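Local coordinates for protein basic helix-loop-helix, putative, expressed (Oryza sativa subsp. japonica, PDB 5LW0) that binds ADP-ribose through its macrodomain and probably takes part in ADP-ribosylation-dependent repair of DNA interstrand crosslinks, at residues 34-40 against 121-126; 49-54 against 208-212; 166-170 against 221-225. All blocks are in the same frame, centred on the assembly; numbering follows the deposited sequence.

Contact 1. Residues 34-40 against 121-126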
loop_
_atom_site.group_PDB
_atom_site.type_symbol
_atom_site.label_atom_id
_atom_site.label_comp_id
_atom_site.label_asym_id
_atom_site.label_seq_id
_atom_site.Cartn_x
_atom_site.Cartn_y
_atom_site.Cartn_z
ATOM N N SER A 34 -3.572 -16.220 2.610
ATOM C CA SER A 34 -4.269 -14.960 2.311
ATOM C C SER A 34 -4.309 -14.050 3.504
ATOM O O SER A 34 -4.214 -12.846 3.368
ATOM C CB SER A 34 -5.702 -15.219 1.829
ATOM O OG SER A 34 -6.521 -15.610 2.898
ATOM N N SER A 35 -4.329 -14.640 4.698
ATOM C CA SER A 35 -4.351 -13.862 5.928
ATOM C C SER A 35 -2.989 -13.262 6.236
ATOM O O SER A 35 -2.886 -12.375 7.086
ATOM C CB SER A 35 -4.859 -14.713 7.129
ATOM O OG SER A 35 -3.846 -15.546 7.619
ATOM N N ARG A 36 -1.936 -13.754 5.551
ATOM C CA ARG A 36 -0.614 -13.288 5.772
ATOM C C ARG A 36 -0.019 -12.626 4.528
ATOM O O ARG A 36 1.151 -12.538 4.398
ATOM C CB ARG A 36 0.282 -14.468 6.216
ATOM C CG ARG A 36 -0.089 -15.015 7.605
ATOM C CD ARG A 36 0.687 -16.250 7.998
ATOM N NE ARG A 36 0.367 -17.419 7.184
ATOM C CZ ARG A 36 1.140 -17.963 6.256
ATOM N NH1 ARG A 36 2.322 -17.452 5.954
ATOM N NH2 ARG A 36 0.706 -19.037 5.586
ATOM N N THR A 37 -0.905 -12.082 3.685
ATOM C CA THR A 37 -0.533 -11.418 2.489
ATOM C C THR A 37 -1.051 -9.981 2.502
ATOM O O THR A 37 -2.223 -9.736 2.776
ATOM C CB THR A 37 -1.093 -12.113 1.219
ATOM O OG1 THR A 37 -0.678 -13.490 1.152
ATOM C CG2 THR A 37 -0.579 -11.404 -0.048
ATOM N N LEU A 38 -0.139 -9.067 2.202
ATOM C CA LEU A 38 -0.452 -7.658 2.019
ATOM C C LEU A 38 -0.274 -7.285 0.557
ATOM O O LEU A 38 0.787 -7.532 0.005
ATOM C CB LEU A 38 0.558 -6.778 2.829
ATOM C CG LEU A 38 0.472 -5.275 2.563
ATOM C CD1 LEU A 38 -0.833 -4.723 3.086
ATOM C CD2 LEU A 38 1.656 -4.573 3.215
ATOM N N ALA A 39 -1.296 -6.740 -0.043
ATOM C CA ALA A 39 -1.164 -6.098 -1.370
ATOM C C ALA A 39 -1.065 -4.604 -1.140
ATOM O O ALA A 39 -1.893 -4.010 -0.400
ATOM C CB ALA A 39 -2.336 -6.424 -2.246
ATOM N N PHE A 40 -0.153 -3.973 -1.813
ATOM C CA PHE A 40 0.010 -2.557 -1.699
ATOM C C PHE A 40 0.299 -1.943 -3.047
ATOM O O PHE A 40 0.997 -2.543 -3.894
ATOM C CB PHE A 40 1.131 -2.175 -0.682
ATOM C CG PHE A 40 2.469 -2.635 -1.061
ATOM C CD1 PHE A 40 2.838 -3.928 -0.837
ATOM C CD2 PHE A 40 3.439 -1.728 -1.578
ATOM C CE1 PHE A 40 4.132 -4.365 -1.163
ATOM C CE2 PHE A 40 4.730 -2.136 -1.882
ATOM C CZ PHE A 40 5.089 -3.459 -1.654
ATOM N N ARG A 121 -6.106 -14.203 -3.615
ATOM C CA ARG A 121 -6.715 -13.590 -2.395
ATOM C C ARG A 121 -5.679 -13.018 -1.484
ATOM O O ARG A 121 -4.637 -13.664 -1.151
ATOM C CB ARG A 121 -7.753 -14.447 -1.594
ATOM C CG ARG A 121 -8.525 -13.647 -0.431
ATOM C CD ARG A 121 -9.367 -14.605 0.500
ATOM N NE ARG A 121 -9.722 -13.933 1.787
ATOM C CZ ARG A 121 -10.708 -14.292 2.627
ATOM N NH1 ARG A 121 -11.493 -15.334 2.324
ATOM N NH2 ARG A 121 -10.963 -13.541 3.775
ATOM N N CYS A 122 -5.940 -11.784 -1.173
ATOM C CA CYS A 122 -5.090 -10.969 -0.237
ATOM C C CYS A 122 -6.024 -10.334 0.750
ATOM O O CYS A 122 -6.811 -9.465 0.402
ATOM C CB CYS A 122 -4.200 -9.833 -0.907
ATOM S SG CYS A 122 -3.219 -10.368 -2.344
ATOM N N ASN A 123 -5.838 -10.659 2.033
ATOM C CA ASN A 123 -6.795 -10.179 3.082
ATOM C C ASN A 123 -6.514 -8.748 3.533
ATOM O O ASN A 123 -7.378 -8.082 4.085
ATOM C CB ASN A 123 -6.784 -11.072 4.314
ATOM C CG ASN A 123 -7.433 -12.419 4.091
ATOM O OD1 ASN A 123 -7.628 -12.859 2.986
ATOM N ND2 ASN A 123 -7.679 -13.111 5.189
ATOM N N VAL A 124 -5.271 -8.275 3.385
ATOM C CA VAL A 124 -4.949 -6.941 3.825
ATOM C C VAL A 124 -4.525 -6.143 2.616
ATOM O O VAL A 124 -3.672 -6.577 1.850
ATOM C CB VAL A 124 -3.829 -6.930 4.884
ATOM C CG1 VAL A 124 -3.589 -5.515 5.391
ATOM C CG2 VAL A 124 -4.151 -7.888 6.022
ATOM N N ILE A 125 -5.105 -4.946 2.439
ATOM C CA ILE A 125 -4.631 -4.070 1.371
ATOM C C ILE A 125 -4.248 -2.703 1.907
ATOM O O ILE A 125 -4.763 -2.250 2.930
ATOM C CB ILE A 125 -5.642 -3.932 0.224
ATOM C CG1 ILE A 125 -6.856 -3.218 0.676
ATOM C CG2 ILE A 125 -5.999 -5.302 -0.390
ATOM C CD1 ILE A 125 -7.833 -2.927 -0.465
ATOM N N ALA A 126 -3.258 -2.086 1.268
ATOM C CA ALA A 126 -2.856 -0.705 1.613
ATOM C C ALA A 126 -3.501 0.310 0.709
ATOM O O ALA A 126 -3.723 0.047 -0.486
ATOM C CB ALA A 126 -1.367 -0.589 1.508
#
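Leu38 and Ala39 pair with Val124 and Ile125 as parallel neighbours, and the axes of the two short strands come within 4.7 Å at an angle of 24°. Ala39 lies between two backbone bonds: its N donates to Val124 O at 3.0 Å, and its O accepts from Ala126 N at 2.9 Å. The bond from Val124 N to Thr37 O is weak. Ahead of the strands, Asn123 N binds Ser34 O at 3.0 Å.

With CG anti to the backbone N (chi1 171°), the Leu38 side chain brings CD1 across to Val124 CG1 at 3.7 Å. On the other face of the sheet, Ala39 CB packs on Cys122 SG. Thr37 CG2 touches the same sulfur. Phe40 and Ala126 meet through their CB atoms.

At the Ser34 end the contact turns polar. Arg121 NE donates to Asn123 OD1 at 2.6 Å, tilted from the amide plane. Ser34 OG lies near Asn123 OD1, but the Asp32 carboxylate competes for its proton.

This is the middle of the macrodomain sheet, with strand 74-79 on the far side of strand 37-40. The backbone N and O of Ala39 are met inside a buried contact, and apolar groups pack on both faces.

Contact 2. Residues 49-54 against 208-212; sequences QFDLDR and YTKGS
The loop entering helix 52-69 lies against the first turn of helix 208-230, with Phe50 CA 8.3 Å from Gly211 CA and Arg54 CA 7.6 Å from Ser212 CA. The contact joins two helix starts in the macrodomain fold, on the side of the chain where ADP-ribose binds; the side chain of Phe50 is about 7 Å from the ligand.

The apolar part is a T-shaped (edge-to-face) pair. The edge of the Tyr208 ring points at the face of Phe50, with centroids 4.9 Å apart and planes at 76°. Tyr208 CE1 sits over the centre of the Phe50 ring. Gly211 borders the edge of the same ring: its O is 3.6 Å from Phe50 CE2. A CB at Gly211 would point toward the other segment and the Phe50 ring, so the lack of a side chain probably lets the helix come close.

Beyond the ring, Tyr208 OH reaches the loop and accepts from Asp51 N at 2.9 Å. This bond ties the tyrosine to the residue that caps helix 52-69, since Asp51 is its N-cap. Asp51 OD1 takes Arg54 N at 2.9 Å on the anti lone pair, away from the other oxygen.

Arg54 leaves the helix with CG anti to the backbone N (chi1 180°), then bends at chi2 and chi3. The bends fold the chain back along Ser212, whose OG touches Arg54 CD. Helix 52-69 also meets this serine through Ile58.

Tyr208 O accepts from both Ser212 N and Ser212 OG. That second bond directs the hydroxyl proton to the carbonyl. Ser212 OG in turn accepts from Arg54 NH1 at 2.9 Å, lying in the guanidinium plane, with an N-H...O angle of 158°.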
loop_
_atom_site.group_PDB
_atom_site.type_symbol
_atom_site.label_atom_id
_atom_site.label_comp_id
_atom_site.label_asym_id
_atom_site.label_seq_id
_atom_site.Cartn_x
_atom_site.Cartn_y
_atom_site.Cartn_z
ATOM N N GLN A 49 3.386 12.546 -7.383
ATOM C CA GLN A 49 4.467 12.848 -8.344
ATOM C C GLN A 49 5.869 12.570 -7.835
ATOM O O GLN A 49 6.872 13.152 -8.316
ATOM C CB GLN A 49 4.359 14.315 -8.801
ATOM C CG GLN A 49 3.069 14.538 -9.522
ATOM C CD GLN A 49 2.903 15.965 -10.056
ATOM O OE1 GLN A 49 3.611 16.891 -9.670
ATOM N NE2 GLN A 49 1.877 16.138 -10.858
ATOM N N PHE A 50 5.998 11.544 -6.994
ATOM C CA PHE A 50 7.306 11.130 -6.576
ATOM C C PHE A 50 8.040 10.404 -7.669
ATOM O O PHE A 50 7.510 9.515 -8.292
ATOM C CB PHE A 50 7.178 10.279 -5.321
ATOM C CG PHE A 50 8.440 10.114 -4.537
ATOM C CD1 PHE A 50 9.412 9.236 -4.904
ATOM C CD2 PHE A 50 8.614 10.802 -3.329
ATOM C CE1 PHE A 50 10.547 9.045 -4.106
ATOM C CE2 PHE A 50 9.731 10.634 -2.559
ATOM C CZ PHE A 50 10.714 9.735 -2.933
ATOM N N ASP A 51 9.311 10.763 -7.867
ATOM C CA ASP A 51 10.165 10.124 -8.895
ATOM C C ASP A 51 10.159 8.588 -8.859
ATOM O O ASP A 51 10.423 7.977 -7.811
ATOM C CB ASP A 51 11.586 10.566 -8.677
ATOM C CG ASP A 51 12.496 10.083 -9.734
ATOM O OD1 ASP A 51 13.165 9.058 -9.513
ATOM O OD2 ASP A 51 12.687 10.826 -10.747
ATOM N N LEU A 52 9.902 7.967 -10.012
ATOM C CA LEU A 52 9.749 6.467 -10.033
ATOM C C LEU A 52 11.013 5.736 -9.799
ATOM O O LEU A 52 11.028 4.646 -9.206
ATOM C CB LEU A 52 9.155 6.010 -11.383
ATOM C CG LEU A 52 7.868 6.593 -11.863
ATOM C CD1 LEU A 52 7.361 5.782 -13.050
ATOM C CD2 LEU A 52 6.855 6.597 -10.777
ATOM N N ASP A 53 12.126 6.239 -10.332
ATOM C CA ASP A 53 13.386 5.584 -10.103
ATOM C C ASP A 53 13.725 5.550 -8.625
ATOM O O ASP A 53 14.161 4.524 -8.091
ATOM C CB ASP A 53 14.500 6.236 -10.911
ATOM C CG ASP A 53 14.278 6.088 -12.398
ATOM O OD1 ASP A 53 14.559 4.988 -12.915
ATOM O OD2 ASP A 53 13.820 7.067 -13.049
ATOM N N ARG A 54 13.618 6.708 -7.964
ATOM C CA ARG A 54 13.897 6.758 -6.537
ATOM C C ARG A 54 12.892 5.881 -5.729
ATOM O O ARG A 54 13.300 5.161 -4.832
ATOM C CB ARG A 54 13.869 8.189 -6.064
ATOM C CG ARG A 54 14.138 8.391 -4.579
ATOM C CD ARG A 54 15.450 7.872 -4.087
ATOM N NE ARG A 54 16.559 8.403 -4.768
ATOM C CZ ARG A 54 17.224 9.521 -4.392
ATOM N NH1 ARG A 54 16.835 10.229 -3.320
ATOM N NH2 ARG A 54 18.289 9.942 -5.100
ATOM N N TYR A 208 14.299 15.882 -1.949
ATOM C CA TYR A 208 14.298 14.404 -1.958
ATOM C C TYR A 208 15.074 13.752 -0.843
ATOM O O TYR A 208 14.897 12.566 -0.585
ATOM C CB TYR A 208 14.738 13.871 -3.378
ATOM C CG TYR A 208 13.559 13.780 -4.342
ATOM C CD1 TYR A 208 12.669 12.670 -4.292
ATOM C CD2 TYR A 208 13.310 14.727 -5.275
ATOM C CE1 TYR A 208 11.624 12.567 -5.115
ATOM C CE2 TYR A 208 12.217 14.638 -6.146
ATOM C CZ TYR A 208 11.350 13.512 -6.056
ATOM O OH TYR A 208 10.243 13.370 -6.855
ATOM N N THR A 209 15.914 14.503 -0.118
ATOM C CA THR A 209 16.514 13.993 1.073
ATOM C C THR A 209 15.395 13.729 2.057
ATOM O O THR A 209 15.245 12.591 2.550
ATOM C CB THR A 209 17.521 14.990 1.686
ATOM O OG1 THR A 209 18.566 15.228 0.752
ATOM C CG2 THR A 209 18.095 14.425 2.927
ATOM N N LYS A 210 14.556 14.733 2.278
ATOM C CA LYS A 210 13.456 14.581 3.194
ATOM C C LYS A 210 12.417 13.607 2.571
ATOM O O LYS A 210 11.853 12.765 3.248
ATOM C CB LYS A 210 12.820 15.910 3.464
ATOM C CG LYS A 210 11.948 15.956 4.674
ATOM C CD LYS A 210 11.683 17.413 5.105
ATOM C CE LYS A 210 10.634 17.487 6.211
ATOM N NZ LYS A 210 10.876 16.460 7.278
ATOM N N GLY A 211 12.128 13.804 1.300
ATOM C CA GLY A 211 11.169 12.982 0.587
ATOM C C GLY A 211 11.468 11.502 0.654
ATOM O O GLY A 211 10.551 10.671 0.956
ATOM N N SER A 212 12.699 11.126 0.407
ATOM C CA SER A 212 13.130 9.733 0.459
ATOM C C SER A 212 13.028 9.170 1.841
ATOM O O SER A 212 12.550 8.037 2.016
ATOM C CB SER A 212 14.570 9.581 -0.027
ATOM O OG SER A 212 14.660 9.970 -1.375
#

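Contact 3. Residues 166-170 against 221-225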
loop_
_atom_site.group_PDB
_atom_site.type_symbol
_atom_site.label_atom_id
_atom_site.label_comp_id
_atom_site.label_asym_id
_atom_site.label_seq_id
_atom_site.Cartn_x
_atom_site.Cartn_y
_atom_site.Cartn_z
ATOM N N GLY A 166 4.514 9.831 6.155
ATOM C CA GLY A 166 5.423 8.848 6.655
ATOM C C GLY A 166 4.823 7.911 7.662
ATOM O O GLY A 166 5.537 7.253 8.369
ATOM N N SER A 167 3.517 7.942 7.799
ATOM C CA SER A 167 2.823 7.131 8.808
ATOM C C SER A 167 1.615 6.431 8.213
ATOM O O SER A 167 1.208 6.671 7.036
ATOM C CB SER A 167 2.423 7.977 9.997
ATOM O OG SER A 167 1.432 8.896 9.651
ATOM N N SER A 168 1.061 5.505 8.971
ATOM C CA SER A 168 -0.029 4.698 8.465
ATOM C C SER A 168 -0.929 4.317 9.628
ATOM O O SER A 168 -0.535 4.473 10.799
ATOM C CB SER A 168 0.479 3.470 7.743
ATOM O OG SER A 168 1.143 2.619 8.626
ATOM N N VAL A 169 -2.142 3.860 9.321
ATOM C CA VAL A 169 -3.080 3.366 10.332
ATOM C C VAL A 169 -3.886 2.196 9.782
ATOM O O VAL A 169 -4.347 2.239 8.681
ATOM C CB VAL A 169 -4.021 4.491 10.855
ATOM C CG1 VAL A 169 -4.844 5.077 9.777
ATOM C CG2 VAL A 169 -4.905 3.972 11.994
ATOM N N ALA A 170 -3.963 1.125 10.580
ATOM C CA ALA A 170 -4.659 -0.080 10.225
ATOM C C ALA A 170 -6.056 0.015 10.654
ATOM O O ALA A 170 -6.348 0.363 11.812
ATOM C CB ALA A 170 -4.012 -1.293 10.877
ATOM N N SER A 221 6.271 1.838 8.097
ATOM C CA SER A 221 5.123 1.963 8.933
ATOM C C SER A 221 4.000 0.994 8.456
ATOM O O SER A 221 3.335 0.301 9.266
ATOM C CB SER A 221 4.604 3.423 8.929
ATOM O OG SER A 221 3.423 3.516 9.710
ATOM N N LEU A 222 3.768 0.992 7.160
ATOM C CA LEU A 222 2.848 0.081 6.507
ATOM C C LEU A 222 3.160 -1.375 6.869
ATOM O O LEU A 222 2.277 -2.108 7.326
ATOM C CB LEU A 222 2.887 0.253 5.028
ATOM C CG LEU A 222 2.170 -0.770 4.175
ATOM C CD1 LEU A 222 0.683 -0.866 4.535
ATOM C CD2 LEU A 222 2.405 -0.488 2.718
ATOM N N PHE A 223 4.395 -1.773 6.662
ATOM C CA PHE A 223 4.770 -3.153 6.851
ATOM C C PHE A 223 4.720 -3.540 8.285
ATOM O O PHE A 223 4.283 -4.647 8.621
ATOM C CB PHE A 223 6.123 -3.446 6.252
ATOM C CG PHE A 223 6.209 -3.263 4.725
ATOM C CD1 PHE A 223 5.129 -3.391 3.885
ATOM C CD2 PHE A 223 7.421 -2.899 4.160
ATOM C CE1 PHE A 223 5.255 -3.245 2.546
ATOM C CE2 PHE A 223 7.535 -2.733 2.813
ATOM C CZ PHE A 223 6.463 -2.857 2.015
ATOM N N GLU A 224 5.075 -2.626 9.173
ATOM C CA GLU A 224 4.982 -2.892 10.635
ATOM C C GLU A 224 3.526 -3.014 11.102
ATOM O O GLU A 224 3.187 -3.902 11.925
ATOM C CB GLU A 224 5.721 -1.836 11.449
ATOM C CG GLU A 224 7.216 -1.951 11.395
ATOM C CD GLU A 224 7.764 -3.043 12.314
ATOM O OE1 GLU A 224 7.088 -3.424 13.292
ATOM O OE2 GLU A 224 8.893 -3.434 12.067
ATOM N N ASN A 225 2.648 -2.165 10.594
ATOM C CA ASN A 225 1.208 -2.328 10.868
ATOM C C ASN A 225 0.681 -3.637 10.362
ATOM O O ASN A 225 -0.135 -4.251 10.996
ATOM C CB ASN A 225 0.438 -1.140 10.290
ATOM C CG ASN A 225 0.228 -0.057 11.310
ATOM O OD1 ASN A 225 -0.285 -0.325 12.414
ATOM N ND2 ASN A 225 0.392 1.197 10.885
HETATM O O HOH W 1 -2.512 1.053 13.164
#
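Ser168 OG is the hub where strand 167-172 meets helix 208-230. It is hydrogen-bonded to Ser221 OG at 2.7 Å, and either hydroxyl could be the donor. It also accepts from Asn225 ND2 at 2.8 Å. That bond lies in the amide plane of Asn225, with an N-H...O angle of 147°. Ser168 OG stands between the backbone N and the carbonyl carbon (chi1 65°), which turns it to the helix between its two partners.

The other end of the Asn225 amide works through a water. The water donates to Asn225 OD1 at 2.7 Å and accepts from Ala170 N at 3.0 Å. The amide thus reaches the strand at two residues, Ser168 directly and Ala170 through the water. Ala170 CB lies 4.1 Å from Asn225 OD1. An alanine in place of Asn225 is likely to leave Ser168 OG without its amide donor and set the bridging water free to shift.

Spaced one helical turn apart, Ser221 and Asn225 both face the strand; the backbone bond from Asn225 N to Ser221 O belongs to that turn. In the macrodomain alpha/beta fold, this helix packs on one face of the mixed sheet. Here residues 221-225 run along strand residues 167-170, with the two short axes 7.5 Å apart and at 24°.

Within the sheet, strand 167-172 pairs antiparallel with strand 187-192, where Val169 bonds to His190 through the backbone. Ser168 also touches Ile189 and Val191 of that strand. Leu222, on the same helix, rests on these two residues, and Ser167 OG binds Arg164 O.

Contact 1 lies in the core, contact 3 is at the surface, and contact 2 is partly buried near the ADP-ribose side. Contact 1 is strand against strand, so backbone bonds do most of the work. Contacts 2 and 3 both use helix 208-230 and depend on side chains. Contact 2 joins an aromatic pair to polar bonds, whereas contact 3 has hydroxyls, an amide and a water. Contacts 1 and 3 share the sheet and touch: Leu38 packs on Leu222 and Phe223, and Ala126 on Leu222. The helix thus turns apolar residues to the central strands and polar ones to the edge strand. Contact 2 stands apart, its centre about 25 Å from that of contact 1.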